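Local coordinates for HD-GYP domain-containing protein (Bdellovibrio bacteriovorus, PDB 3TM8) that binds two iron ions in its HD domain and probably acts as a phosphodiesterase of the HD-GYP class, whose members cleave cyclic di-GMP, at residues L228-V240 with I254-K267. Residues are numbered along the deposited sequence; the frame is centred on the assembly and turned at random.
Sequences LWKKHPIEGAQKV and IGQHEETINGTGPK. With FE (Fe (III) ion), chain E; PO4 (phosphate ion), chain C.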
loop_
_atom_site.group_PDB
_atom_site.type_symbol
_atom_site.label_atom_id
_atom_site.label_comp_id
_atom_site.label_asym_id
_atom_site.label_seq_id
_atom_site.Cartn_x
_atom_site.Cartn_y
_atom_site.Cartn_z
ATOM N N LEU A 228 -0.604 1.884 -22.127
ATOM C CA LEU A 228 -1.519 2.286 -21.067
ATOM C C LEU A 228 -0.747 2.442 -19.756
ATOM O O LEU A 228 -0.880 3.442 -19.062
ATOM C CB LEU A 228 -2.644 1.260 -20.916
ATOM C CG LEU A 228 -3.727 1.551 -19.877
ATOM C CD1 LEU A 228 -4.360 2.919 -20.105
ATOM C CD2 LEU A 228 -4.778 0.451 -19.910
ATOM N N TRP A 229 0.080 1.454 -19.436
ATOM C CA TRP A 229 0.897 1.507 -18.230
ATOM C C TRP A 229 1.744 2.792 -18.152
ATOM O O TRP A 229 1.814 3.435 -17.101
ATOM C CB TRP A 229 1.778 0.251 -18.144
ATOM C CG TRP A 229 2.602 0.192 -16.900
ATOM C CD1 TRP A 229 2.264 -0.405 -15.713
ATOM C CD2 TRP A 229 3.902 0.756 -16.708
ATOM N NE1 TRP A 229 3.275 -0.251 -14.805
ATOM C CE2 TRP A 229 4.292 0.464 -15.383
ATOM C CE3 TRP A 229 4.771 1.485 -17.526
ATOM C CZ2 TRP A 229 5.518 0.871 -14.862
ATOM C CZ3 TRP A 229 5.988 1.888 -17.008
ATOM C CH2 TRP A 229 6.350 1.582 -15.686
ATOM N N LYS A 230 2.360 3.190 -19.263
ATOM C CA LYS A 230 3.232 4.363 -19.230
ATOM C C LYS A 230 2.509 5.656 -18.851
ATOM O O LYS A 230 3.141 6.605 -18.391
ATOM C CB LYS A 230 3.972 4.544 -20.558
ATOM C CG LYS A 230 5.078 3.522 -20.773
ATOM C CD LYS A 230 5.782 3.728 -22.106
ATOM C CE LYS A 230 6.845 2.665 -22.330
ATOM N NZ LYS A 230 7.429 2.746 -23.696
ATOM N N LYS A 231 1.198 5.700 -19.062
ATOM C CA LYS A 231 0.419 6.897 -18.743
ATOM C C LYS A 231 0.152 7.111 -17.249
ATOM O O LYS A 231 -0.174 8.225 -16.831
ATOM C CB LYS A 231 -0.918 6.870 -19.485
ATOM C CG LYS A 231 -0.791 6.881 -21.005
ATOM C CD LYS A 231 -2.160 6.792 -21.672
ATOM C CE LYS A 231 -2.103 7.136 -23.158
ATOM N NZ LYS A 231 -1.237 6.211 -23.945
ATOM N N HIS A 232 0.260 6.062 -16.439
ATOM C CA HIS A 232 -0.281 6.161 -15.076
ATOM C C HIS A 232 0.342 7.229 -14.149
ATOM O O HIS A 232 -0.387 7.887 -13.404
ATOM C CB HIS A 232 -0.420 4.786 -14.392
ATOM C CG HIS A 232 0.837 4.269 -13.767
ATOM N ND1 HIS A 232 1.781 3.559 -14.478
ATOM C CD2 HIS A 232 1.278 4.305 -12.487
ATOM C CE1 HIS A 232 2.764 3.206 -13.666
ATOM N NE2 HIS A 232 2.487 3.654 -12.454
ATOM N N PRO A 233 1.674 7.412 -14.177
ATOM C CA PRO A 233 2.193 8.450 -13.274
ATOM C C PRO A 233 1.772 9.839 -13.739
ATOM O O PRO A 233 1.488 10.711 -12.924
ATOM C CB PRO A 233 3.716 8.310 -13.377
ATOM C CG PRO A 233 3.978 7.104 -14.203
ATOM C CD PRO A 233 2.733 6.710 -14.922
ATOM N N ILE A 234 1.740 10.031 -15.052
ATOM C CA ILE A 234 1.374 11.314 -15.635
ATOM C C ILE A 234 -0.075 11.654 -15.314
ATOM O O ILE A 234 -0.376 12.750 -14.834
ATOM C CB ILE A 234 1.588 11.308 -17.165
ATOM C CG1 ILE A 234 3.067 11.071 -17.481
ATOM C CG2 ILE A 234 1.098 12.615 -17.780
ATOM C CD1 ILE A 234 3.365 10.852 -18.955
ATOM N N GLU A 235 -0.970 10.703 -15.567
ATOM C CA GLU A 235 -2.387 10.896 -15.292
ATOM C C GLU A 235 -2.660 11.038 -13.801
ATOM O O GLU A 235 -3.441 11.895 -13.384
ATOM C CB GLU A 235 -3.216 9.757 -15.883
ATOM C CG GLU A 235 -3.313 9.811 -17.396
ATOM C CD GLU A 235 -4.318 8.825 -17.949
ATOM O OE1 GLU A 235 -4.825 7.992 -17.169
ATOM O OE2 GLU A 235 -4.600 8.885 -19.163
ATOM N N GLY A 236 -2.017 10.194 -12.999
ATOM C CA GLY A 236 -2.173 10.255 -11.557
ATOM C C GLY A 236 -1.827 11.629 -11.010
ATOM O O GLY A 236 -2.590 12.222 -10.245
ATOM N N ALA A 237 -0.672 12.144 -11.412
ATOM C CA ALA A 237 -0.217 13.436 -10.921
ATOM C C ALA A 237 -1.090 14.585 -11.428
ATOM O O ALA A 237 -1.385 15.519 -10.684
ATOM C CB ALA A 237 1.238 13.659 -11.297
ATOM N N GLN A 238 -1.505 14.518 -12.689
ATOM C CA GLN A 238 -2.324 15.584 -13.248
ATOM C C GLN A 238 -3.630 15.733 -12.472
ATOM O O GLN A 238 -4.140 16.840 -12.294
ATOM C CB GLN A 238 -2.598 15.339 -14.733
ATOM C CG GLN A 238 -1.400 15.608 -15.626
ATOM C CD GLN A 238 -1.645 15.198 -17.060
ATOM O OE1 GLN A 238 -2.605 14.482 -17.358
ATOM N NE2 GLN A 238 -0.777 15.647 -17.960
ATOM N N LYS A 239 -4.161 14.610 -12.001
ATOM C CA LYS A 239 -5.415 14.612 -11.260
ATOM C C LYS A 239 -5.299 15.293 -9.898
ATOM O O LYS A 239 -6.260 15.889 -9.418
ATOM C CB LYS A 239 -5.929 13.185 -11.072
ATOM C CG LYS A 239 -6.326 12.475 -12.356
ATOM C CD LYS A 239 -6.784 11.055 -12.051
ATOM C CE LYS A 239 -7.064 10.262 -13.317
ATOM N NZ LYS A 239 -8.179 10.847 -14.106
ATOM N N VAL A 240 -4.133 15.201 -9.266
ATOM C CA VAL A 240 -3.994 15.739 -7.913
ATOM C C VAL A 240 -3.166 17.018 -7.808
ATOM O O VAL A 240 -3.201 17.677 -6.775
ATOM C CB VAL A 240 -3.400 14.700 -6.935
ATOM C CG1 VAL A 240 -4.306 13.478 -6.826
ATOM C CG2 VAL A 240 -1.989 14.310 -7.362
ATOM N N ILE A 254 3.830 10.613 -6.790
ATOM C CA ILE A 254 2.831 10.056 -7.693
ATOM C C ILE A 254 3.276 10.188 -9.158
ATOM O O ILE A 254 3.183 9.229 -9.943
ATOM C CB ILE A 254 1.451 10.703 -7.452
ATOM C CG1 ILE A 254 0.906 10.247 -6.099
ATOM C CG2 ILE A 254 0.480 10.336 -8.573
ATOM C CD1 ILE A 254 -0.295 11.033 -5.621
ATOM N N GLY A 255 3.796 11.359 -9.513
ATOM C CA GLY A 255 4.161 11.639 -10.889
ATOM C C GLY A 255 5.525 11.147 -11.333
ATOM O O GLY A 255 5.729 10.929 -12.524
ATOM N N GLN A 256 6.461 10.979 -10.400
ATOM C CA GLN A 256 7.857 10.709 -10.774
ATOM C C GLN A 256 8.347 9.307 -10.423
ATOM O O GLN A 256 9.503 8.971 -10.680
ATOM C CB GLN A 256 8.809 11.735 -10.136
ATOM C CG GLN A 256 8.529 13.177 -10.490
ATOM C CD GLN A 256 9.431 14.133 -9.715
ATOM O OE1 GLN A 256 10.301 13.706 -8.955
ATOM N NE2 GLN A 256 9.224 15.430 -9.902
ATOM N N HIS A 257 7.493 8.489 -9.818
ATOM C CA HIS A 257 7.983 7.241 -9.242
ATOM C C HIS A 257 8.363 6.180 -10.277
ATOM O O HIS A 257 8.933 5.158 -9.910
ATOM C CB HIS A 257 6.954 6.653 -8.280
ATOM C CG HIS A 257 5.769 6.060 -8.978
ATOM N ND1 HIS A 257 4.619 6.774 -9.242
ATOM C CD2 HIS A 257 5.575 4.831 -9.515
ATOM C CE1 HIS A 257 3.760 6.003 -9.891
ATOM N NE2 HIS A 257 4.319 4.820 -10.072
ATOM N N GLU A 258 8.016 6.394 -11.548
ATOM C CA GLU A 258 8.443 5.475 -12.608
ATOM C C GLU A 258 9.682 5.993 -13.334
ATOM O O GLU A 258 10.153 5.380 -14.293
ATOM C CB GLU A 258 7.326 5.220 -13.618
ATOM C CG GLU A 258 6.101 4.540 -13.030
ATOM C CD GLU A 258 6.363 3.141 -12.489
ATOM O OE1 GLU A 258 7.485 2.611 -12.627
ATOM O OE2 GLU A 258 5.421 2.563 -11.921
ATOM N N GLU A 259 10.217 7.122 -12.884
ATOM C CA GLU A 259 11.408 7.674 -13.505
ATOM C C GLU A 259 12.630 6.894 -13.054
ATOM O O GLU A 259 12.664 6.357 -11.947
ATOM C CB GLU A 259 11.543 9.164 -13.194
ATOM C CG GLU A 259 10.388 9.997 -13.733
ATOM C CD GLU A 259 10.020 9.635 -15.170
ATOM O OE1 GLU A 259 10.875 9.794 -16.071
ATOM O OE2 GLU A 259 8.872 9.198 -15.403
ATOM N N THR A 260 13.627 6.824 -13.932
ATOM C CA THR A 260 14.845 6.077 -13.660
ATOM C C THR A 260 16.016 7.036 -13.750
ATOM O O THR A 260 15.916 8.084 -14.385
ATOM C CB THR A 260 15.025 4.923 -14.666
ATOM O OG1 THR A 260 15.084 5.455 -15.994
ATOM C CG2 THR A 260 13.859 3.953 -14.574
ATOM N N ILE A 261 17.129 6.693 -13.118
ATOM C CA ILE A 261 18.177 7.686 -12.969
ATOM C C ILE A 261 18.839 8.011 -14.303
ATOM O O ILE A 261 19.447 9.067 -14.448
ATOM C CB ILE A 261 19.207 7.328 -11.861
ATOM C CG1 ILE A 261 19.986 6.051 -12.195
ATOM C CG2 ILE A 261 18.521 7.229 -10.507
ATOM C CD1 ILE A 261 21.103 5.738 -11.198
ATOM N N ASN A 262 18.687 7.118 -15.277
ATOM C CA ASN A 262 19.254 7.343 -16.602
ATOM C C ASN A 262 18.233 7.826 -17.637
ATOM O O ASN A 262 18.483 7.765 -18.835
ATOM C CB ASN A 262 20.031 6.110 -17.097
ATOM C CG ASN A 262 19.170 4.865 -17.217
ATOM O OD1 ASN A 262 19.514 3.931 -17.942
ATOM N ND2 ASN A 262 18.049 4.842 -16.511
ATOM N N GLY A 263 17.085 8.304 -17.164
ATOM C CA GLY A 263 16.136 9.004 -18.015
ATOM C C GLY A 263 15.271 8.168 -18.942
ATOM O O GLY A 263 14.783 8.673 -19.958
ATOM N N THR A 264 15.055 6.904 -18.594
ATOM C CA THR A 264 14.291 6.002 -19.458
ATOM C C THR A 264 12.811 5.864 -19.068
ATOM O O THR A 264 12.051 5.170 -19.742
ATOM C CB THR A 264 14.938 4.599 -19.540
ATOM O OG1 THR A 264 14.896 3.966 -18.257
ATOM C CG2 THR A 264 16.386 4.702 -20.008
ATOM N N GLY A 265 12.402 6.531 -17.992
ATOM C CA GLY A 265 11.024 6.453 -17.534
ATOM C C GLY A 265 10.075 7.275 -18.385
ATOM O O GLY A 265 10.505 7.983 -19.297
ATOM N N PRO A 266 8.767 7.185 -18.094
ATOM C CA PRO A 266 7.726 7.835 -18.903
ATOM C C PRO A 266 7.906 9.347 -19.086
ATOM O O PRO A 266 7.541 9.868 -20.145
ATOM C CB PRO A 266 6.446 7.547 -18.113
ATOM C CG PRO A 266 6.736 6.277 -17.392
ATOM C CD PRO A 266 8.191 6.351 -17.024
ATOM N N LYS A 267 8.445 10.036 -18.083
ATOM C CA LYS A 267 8.649 11.487 -18.172
ATOM C C LYS A 267 10.044 11.864 -18.675
ATOM O O LYS A 267 10.319 13.036 -18.930
ATOM C CB LYS A 267 8.396 12.160 -16.818
ATOM C CG LYS A 267 6.932 12.228 -16.391
ATOM C CD LYS A 267 6.798 12.912 -15.032
ATOM C CE LYS A 267 5.341 13.159 -14.656
ATOM N NZ LYS A 267 4.727 14.264 -15.447
HETATM FE FE FE E . 3.577 2.849 -10.742
HETATM P P PO4 C . 3.763 -0.335 -11.158
HETATM O O1 PO4 C . 3.257 -1.446 -12.043
HETATM O O2 PO4 C . 3.734 -0.710 -9.696
HETATM O O3 PO4 C . 5.258 -0.059 -11.444
HETATM O O4 PO4 C . 3.026 0.949 -11.471
HETATM O O HOH W 1 1.926 14.696 -14.700
HETATM O O HOH W 2 4.579 2.040 -9.310
#
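His-232, His-257 and Glu-258 converge on one iron(III) ion, with His-232 NE2 2.2 Å from the metal and Glu-258 OE2 at the same 2.2 Å. The two imidazoles meet rim to rim, and the carboxylate oxygen OE2, brought to the metal by a Glu-258 chain bent at chi2 (-63°), lies at the edge of the His-232 ring. Helix 223-240 and the turn 256-259 thus supply three of the six ligands of one iron in the dinuclear centre of this HD-GYP domain; Asp-204, phosphate O4 and a water supply the rest, and Asp-204 also binds the second iron. The phosphate, probably from the crystallisation liquor, is gripped from the helix side too: Trp-229 NE1 donates an almost straight bond to its O1 (3.0 Å, 176°). The six-membered ring of the same indole meets the carboxylate obliquely, CZ2 3.4 Å from Glu-258 CD, the planes 61° apart.

In the second shell, His-232 ND1 donates to Trp-229 O (2.6 Å) in the carbonyl plane, which fixes the ring's rotation and directs NE2 at the metal. His-257 ND1 is held instead by Ile-253 O, with a weak bond to Ile-254 O. Next to the ligands, Pro-233 CG packs 3.5 Å from Glu-258 CG, and Gly-255 CA approaches Pro-233 O in a CA-H...O contact. Farther out, Ala-237 CB sits 3.6 Å from Gly-255 CA, while a water joins Ile-234 O to Lys-267 NZ.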